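Long-range contacts in oxidoreductase (Listeria innocua, PDB 3E18), which binds NAD and is probably a dehydrogenase of the GFO/IDH/MocA oxidoreductase family, although its substrate is unknown: residues K5-I10 / N29-G34; H33-I38 / K49-Y54. All coordinates share one frame; numbering follows the deposited sequence.

Contact 1 (K5-I10 / N29-G34); sequences KYQLVI and NLEVHG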
# COMPACT_ATOMS: atom_id res chain seq x y z
N LYS A 5 -5.31 -49.09 2.12
CA LYS A 5 -5.35 -47.78 2.79
C LYS A 5 -4.07 -47.44 3.54
O LYS A 5 -3.62 -48.20 4.40
CB LYS A 5 -6.54 -47.70 3.73
CG LYS A 5 -7.82 -47.21 3.07
CD LYS A 5 -8.84 -46.75 4.11
CE LYS A 5 -9.91 -45.84 3.51
NZ LYS A 5 -10.72 -46.52 2.47
N TYR A 6 -3.48 -46.28 3.22
CA TYR A 6 -2.34 -45.76 3.97
C TYR A 6 -2.76 -45.34 5.36
O TYR A 6 -3.80 -44.71 5.54
CB TYR A 6 -1.74 -44.56 3.27
CG TYR A 6 -1.02 -44.89 1.99
CD1 TYR A 6 0.27 -45.43 2.02
CD2 TYR A 6 -1.62 -44.67 0.76
CE1 TYR A 6 0.95 -45.73 0.84
CE2 TYR A 6 -0.94 -44.96 -0.43
CZ TYR A 6 0.34 -45.49 -0.38
OH TYR A 6 1.00 -45.79 -1.55
N GLN A 7 -1.94 -45.68 6.35
CA GLN A 7 -2.22 -45.37 7.74
C GLN A 7 -1.40 -44.18 8.17
O GLN A 7 -0.16 -44.21 8.12
CB GLN A 7 -1.88 -46.58 8.61
CG GLN A 7 -2.54 -47.88 8.15
CD GLN A 7 -4.05 -47.80 8.20
OE1 GLN A 7 -4.63 -47.51 9.25
NE2 GLN A 7 -4.70 -48.07 7.06
N LEU A 8 -2.10 -43.13 8.59
CA LEU A 8 -1.49 -41.87 9.03
C LEU A 8 -1.63 -41.73 10.53
O LEU A 8 -2.70 -41.96 11.07
CB LEU A 8 -2.21 -40.69 8.36
CG LEU A 8 -1.73 -39.29 8.74
CD1 LEU A 8 -0.52 -38.93 7.86
CD2 LEU A 8 -2.83 -38.29 8.55
N VAL A 9 -0.55 -41.34 11.22
CA VAL A 9 -0.65 -40.97 12.63
C VAL A 9 -0.53 -39.46 12.80
O VAL A 9 0.35 -38.82 12.21
CB VAL A 9 0.38 -41.74 13.52
CG1 VAL A 9 0.45 -41.16 14.94
CG2 VAL A 9 0.02 -43.24 13.56
N ILE A 10 -1.45 -38.89 13.59
CA ILE A 10 -1.46 -37.48 13.94
C ILE A 10 -0.50 -37.24 15.10
O ILE A 10 -0.66 -37.82 16.18
CB ILE A 10 -2.89 -36.98 14.32
CG1 ILE A 10 -3.89 -37.21 13.18
CG2 ILE A 10 -2.89 -35.52 14.82
CD1 ILE A 10 -3.57 -36.52 11.89
N ASN A 29 -8.00 -43.14 -0.06
CA ASN A 29 -7.25 -44.30 0.44
C ASN A 29 -6.24 -43.97 1.53
O ASN A 29 -5.04 -44.24 1.40
CB ASN A 29 -6.58 -45.04 -0.71
CG ASN A 29 -7.58 -45.71 -1.63
OD1 ASN A 29 -8.39 -46.53 -1.19
ND2 ASN A 29 -7.53 -45.36 -2.91
N LEU A 30 -6.73 -43.36 2.59
CA LEU A 30 -5.92 -42.91 3.69
C LEU A 30 -6.82 -42.89 4.90
O LEU A 30 -7.94 -42.41 4.82
CB LEU A 30 -5.43 -41.49 3.41
CG LEU A 30 -4.58 -40.78 4.47
CD1 LEU A 30 -3.11 -41.17 4.37
CD2 LEU A 30 -4.72 -39.30 4.25
N GLU A 31 -6.35 -43.41 6.02
CA GLU A 31 -7.12 -43.27 7.24
C GLU A 31 -6.22 -42.86 8.41
O GLU A 31 -4.99 -42.95 8.32
CB GLU A 31 -7.91 -44.55 7.53
CG GLU A 31 -7.10 -45.71 8.04
CD GLU A 31 -7.97 -46.90 8.43
OE1 GLU A 31 -8.44 -47.61 7.51
OE2 GLU A 31 -8.15 -47.13 9.65
N VAL A 32 -6.85 -42.40 9.49
CA VAL A 32 -6.13 -42.03 10.69
C VAL A 32 -5.97 -43.28 11.54
O VAL A 32 -6.94 -43.82 12.07
CB VAL A 32 -6.85 -40.93 11.51
CG1 VAL A 32 -6.04 -40.57 12.73
CG2 VAL A 32 -7.10 -39.69 10.65
N HIS A 33 -4.73 -43.74 11.65
CA HIS A 33 -4.41 -44.94 12.42
C HIS A 33 -4.42 -44.63 13.91
O HIS A 33 -4.73 -45.50 14.73
CB HIS A 33 -3.04 -45.46 12.02
CG HIS A 33 -2.80 -46.89 12.41
ND1 HIS A 33 -3.30 -47.95 11.69
CD2 HIS A 33 -2.11 -47.43 13.44
CE1 HIS A 33 -2.93 -49.08 12.26
NE2 HIS A 33 -2.20 -48.79 13.33
N GLY A 34 -4.07 -43.40 14.25
CA GLY A 34 -3.99 -42.99 15.64
C GLY A 34 -3.32 -41.65 15.88
O GLY A 34 -3.05 -40.89 14.95
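The imidazole of H33 meets the amide of Q7 edge-on: ND1 gives its hydrogen to Q7 OE1 at 2.8 Å, and the acceptor lies in the ring plane while the amide plane stands 81° to the ring. The bond is nearly straight. Q7 reaches it because its chain folds at chi2 (-62°), which also lets NE2 bond to K5 O, so both ends of the amide are gripped and its rotation is fixed. E31 lies alongside, its CG 3.3 Å from Q7 OE1 and its carboxylate turned 58° from the amide; a long polar side chain suits this partly exposed face. At the edge of the Y6 ring, CD2 is 3.5 Å from N29 O, the same carbonyl that accepts Y6 N.

The backbones pair as parallel strands. E31 N bonds to Y6 O and L8 N to E31 O, both at 2.9 Å, and H33 N bonds to L8 O in the same regular register. A beta bulge between L8 and V9 then shifts it by one, so that V9 pairs with G34 and I10 N bonds to G34 O; G34 N is left buried without a partner. The other face is apolar, with Y6 CB 3.8 Å from L30 CD1 and I10 CG1 4.0 Å from V32 CG1.

The two strands and helix 15-25 form the first beta-alpha-beta unit of the Rossmann fold. That helix packs on L8, L30 and V32, and helix 307-315 covers Y6 and L30, while strand 68-71 continues the sheet beyond strand 6-11.

Contact 2 (H33-I38 / K49-Y54); sequences HGVFDI and KGLKIY. With NAD (nicotinamide-adenine-dinucleotide), chain E.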
# COMPACT_ATOMS: atom_id res chain seq x y z
N HIS A 33 -4.73 -43.74 11.65
CA HIS A 33 -4.41 -44.94 12.42
C HIS A 33 -4.42 -44.63 13.91
O HIS A 33 -4.73 -45.50 14.73
CB HIS A 33 -3.04 -45.46 12.02
CG HIS A 33 -2.80 -46.89 12.41
ND1 HIS A 33 -3.30 -47.95 11.69
CD2 HIS A 33 -2.11 -47.43 13.44
CE1 HIS A 33 -2.93 -49.08 12.26
NE2 HIS A 33 -2.20 -48.79 13.33
N GLY A 34 -4.07 -43.40 14.25
CA GLY A 34 -3.99 -42.99 15.64
C GLY A 34 -3.32 -41.65 15.88
O GLY A 34 -3.05 -40.89 14.95
N VAL A 35 -3.05 -41.38 17.16
CA VAL A 35 -2.65 -40.06 17.62
C VAL A 35 -1.52 -40.15 18.65
O VAL A 35 -1.56 -40.98 19.55
CB VAL A 35 -3.86 -39.32 18.28
CG1 VAL A 35 -3.42 -38.07 19.02
CG2 VAL A 35 -4.93 -38.97 17.25
N PHE A 36 -0.52 -39.28 18.51
CA PHE A 36 0.39 -38.99 19.61
C PHE A 36 0.41 -37.51 19.96
O PHE A 36 0.42 -36.65 19.07
CB PHE A 36 1.82 -39.47 19.31
CG PHE A 36 2.80 -39.10 20.39
CD1 PHE A 36 2.74 -39.72 21.65
CD2 PHE A 36 3.76 -38.11 20.18
CE1 PHE A 36 3.61 -39.35 22.67
CE2 PHE A 36 4.64 -37.75 21.20
CZ PHE A 36 4.57 -38.37 22.44
N ASP A 37 0.41 -37.22 21.25
CA ASP A 37 0.69 -35.87 21.74
C ASP A 37 1.61 -35.99 22.95
O ASP A 37 1.58 -36.99 23.67
CB ASP A 37 -0.60 -35.12 22.09
CG ASP A 37 -0.40 -33.62 22.20
OD1 ASP A 37 0.23 -33.15 23.19
OD2 ASP A 37 -0.89 -32.88 21.32
N ILE A 38 2.45 -34.98 23.16
CA ILE A 38 3.38 -34.99 24.29
C ILE A 38 2.67 -34.81 25.65
O ILE A 38 3.15 -35.30 26.67
CB ILE A 38 4.53 -33.96 24.07
CG1 ILE A 38 5.75 -34.32 24.93
CG2 ILE A 38 4.04 -32.52 24.27
CD1 ILE A 38 7.04 -33.66 24.48
N LYS A 49 -12.25 -39.43 21.72
CA LYS A 49 -12.89 -39.31 20.42
C LYS A 49 -12.78 -40.65 19.68
O LYS A 49 -12.97 -40.72 18.47
CB LYS A 49 -12.29 -38.16 19.60
CG LYS A 49 -12.55 -36.78 20.19
CD LYS A 49 -12.88 -35.75 19.12
CE LYS A 49 -13.55 -34.52 19.72
NZ LYS A 49 -14.86 -34.82 20.37
N GLY A 50 -12.47 -41.71 20.43
CA GLY A 50 -12.42 -43.07 19.88
C GLY A 50 -11.22 -43.34 18.98
O GLY A 50 -11.30 -44.22 18.10
N LEU A 51 -10.14 -42.60 19.20
CA LEU A 51 -8.92 -42.71 18.38
C LEU A 51 -7.84 -43.50 19.11
O LEU A 51 -7.70 -43.36 20.33
CB LEU A 51 -8.37 -41.31 18.03
CG LEU A 51 -9.28 -40.35 17.26
CD1 LEU A 51 -8.78 -38.91 17.39
CD2 LEU A 51 -9.42 -40.75 15.80
N LYS A 52 -7.09 -44.33 18.38
CA LYS A 52 -5.95 -45.05 18.96
C LYS A 52 -4.89 -44.05 19.41
O LYS A 52 -4.58 -43.09 18.69
CB LYS A 52 -5.34 -46.01 17.95
CG LYS A 52 -4.21 -46.88 18.50
CD LYS A 52 -3.20 -47.23 17.41
CE LYS A 52 -2.37 -48.47 17.78
NZ LYS A 52 -1.81 -48.42 19.17
N ILE A 53 -4.34 -44.25 20.61
CA ILE A 53 -3.27 -43.38 21.10
C ILE A 53 -1.96 -44.12 21.39
O ILE A 53 -1.97 -45.25 21.87
CB ILE A 53 -3.70 -42.52 22.31
CG1 ILE A 53 -4.26 -43.39 23.44
CG2 ILE A 53 -4.71 -41.46 21.86
CD1 ILE A 53 -4.25 -42.71 24.80
N TYR A 54 -0.86 -43.47 21.05
CA TYR A 54 0.47 -44.00 21.29
C TYR A 54 1.05 -43.34 22.51
O TYR A 54 0.77 -42.17 22.78
CB TYR A 54 1.37 -43.73 20.08
CG TYR A 54 1.06 -44.57 18.87
CD1 TYR A 54 1.78 -45.75 18.62
CD2 TYR A 54 0.08 -44.19 17.97
CE1 TYR A 54 1.50 -46.52 17.49
CE2 TYR A 54 -0.20 -44.95 16.85
CZ TYR A 54 0.51 -46.12 16.62
OH TYR A 54 0.24 -46.87 15.50
PA NAD E . -1.70 -26.03 19.32
O1A NAD E . -3.17 -25.85 19.36
O2A NAD E . -0.98 -25.36 20.42
O5B NAD E . -1.35 -27.60 19.29
C5B NAD E . -0.03 -28.10 19.20
C4B NAD E . -0.03 -29.47 19.87
O4B NAD E . 1.22 -30.11 19.71
C3B NAD E . -0.28 -29.34 21.37
O3B NAD E . -1.35 -30.19 21.73
C2B NAD E . 1.01 -29.81 22.00
O2B NAD E . 0.82 -30.47 23.23
C1B NAD E . 1.59 -30.72 20.93
N9A NAD E . 3.05 -30.86 21.00
C8A NAD E . 3.97 -29.90 21.34
N7A NAD E . 5.21 -30.45 21.26
C5A NAD E . 5.08 -31.75 20.89
C6A NAD E . 6.01 -32.76 20.68
N6A NAD E . 7.31 -32.47 20.66
N1A NAD E . 5.56 -34.02 20.29
C2A NAD E . 4.22 -34.27 20.13
N3A NAD E . 3.30 -33.26 20.35
C4A NAD E . 3.73 -32.02 20.72
O3 NAD E . -1.14 -25.50 17.90
PN NAD E . -2.00 -25.41 16.55
O1N NAD E . -2.66 -24.08 16.47
O2N NAD E . -2.78 -26.65 16.35
O5D NAD E . -0.81 -25.37 15.43
C5D NAD E . 0.13 -26.41 15.26
C4D NAD E . 0.78 -26.30 13.87
O4D NAD E . -0.22 -26.19 12.87
C3D NAD E . 1.65 -25.06 13.71
O3D NAD E . 2.74 -25.37 12.85
C2D NAD E . 0.77 -24.05 13.01
O2D NAD E . 1.55 -23.20 12.21
C1D NAD E . -0.11 -24.95 12.17
N1N NAD E . -1.45 -24.40 11.82
C2N NAD E . -1.76 -24.35 10.49
C3N NAD E . -2.99 -23.87 10.04
C7N NAD E . -3.35 -24.06 8.60
O7N NAD E . -4.48 -23.39 8.09
N7N NAD E . -2.62 -24.85 7.82
C4N NAD E . -3.94 -23.45 10.98
C5N NAD E . -3.63 -23.51 12.34
C6N NAD E . -2.38 -24.00 12.75
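G34 packs closely against the K52 carbonyl, its CA 3.1 Å from K52 O, with the edge of the Y54 ring beside it and turned also to V35 O. Having no side chain, G34 lets both groups approach its backbone. Two backbone bonds join the segments: V35 N to K52 O at 2.8 Å, noticeably bent, and Y54 N to V35 O at 3.0 Å, straighter at 165°. Buried V35 adds an apolar side, CG2 touching L51 CD1 at 3.9 Å; L51 lies in the Schellman motif that closes helix 40-47, with G50, at positive phi, as its C-prime residue. The phenol end of Y54 approaches the H33 ring edge, OH 3.2 Å from CD2, but its hydrogen-bond partner is D63. F36 likewise presents an edge, CD1 lying 3.3 Å from Y54 O.

Packing is looser where K52 runs beside H33 on the exposed side, its CD 4.1 Å from H33 CD2.

Past the contact the strand delivers D37 to the cofactor. With CG anti to the backbone N (chi1 -163°), its carboxylate accepts both adenosine ribose hydroxyls, O2B at OD1 and O3B at OD2. This acidic residue at the end of the second strand is the classic mark of an NAD-binding Rossmann fold.

Overall arrangement
Both contacts use strand 30-36 and share H33 and G34, yet they stand at different levels of the fold. Contact 1 is the ordered pairing of two neighbouring sheet strands, with several parallel backbone bonds, one apolar face under helices and a mixed face where Q7 and E31 are polar and V9 is not. Contact 2, smaller in buried area, joins an edge strand of the sheet within this chain to an irregular loop through a single bridge, and combines buried aromatic edges with an exposed lysine. Neither is fully buried. They meet directly: I10 O probably accepts a hydrogen bond from F36 N, and V9 CG2 packs on Y54 CE2. Contact 1 thus belongs to the sheet framework, whereas 33-38 runs on into the NAD site.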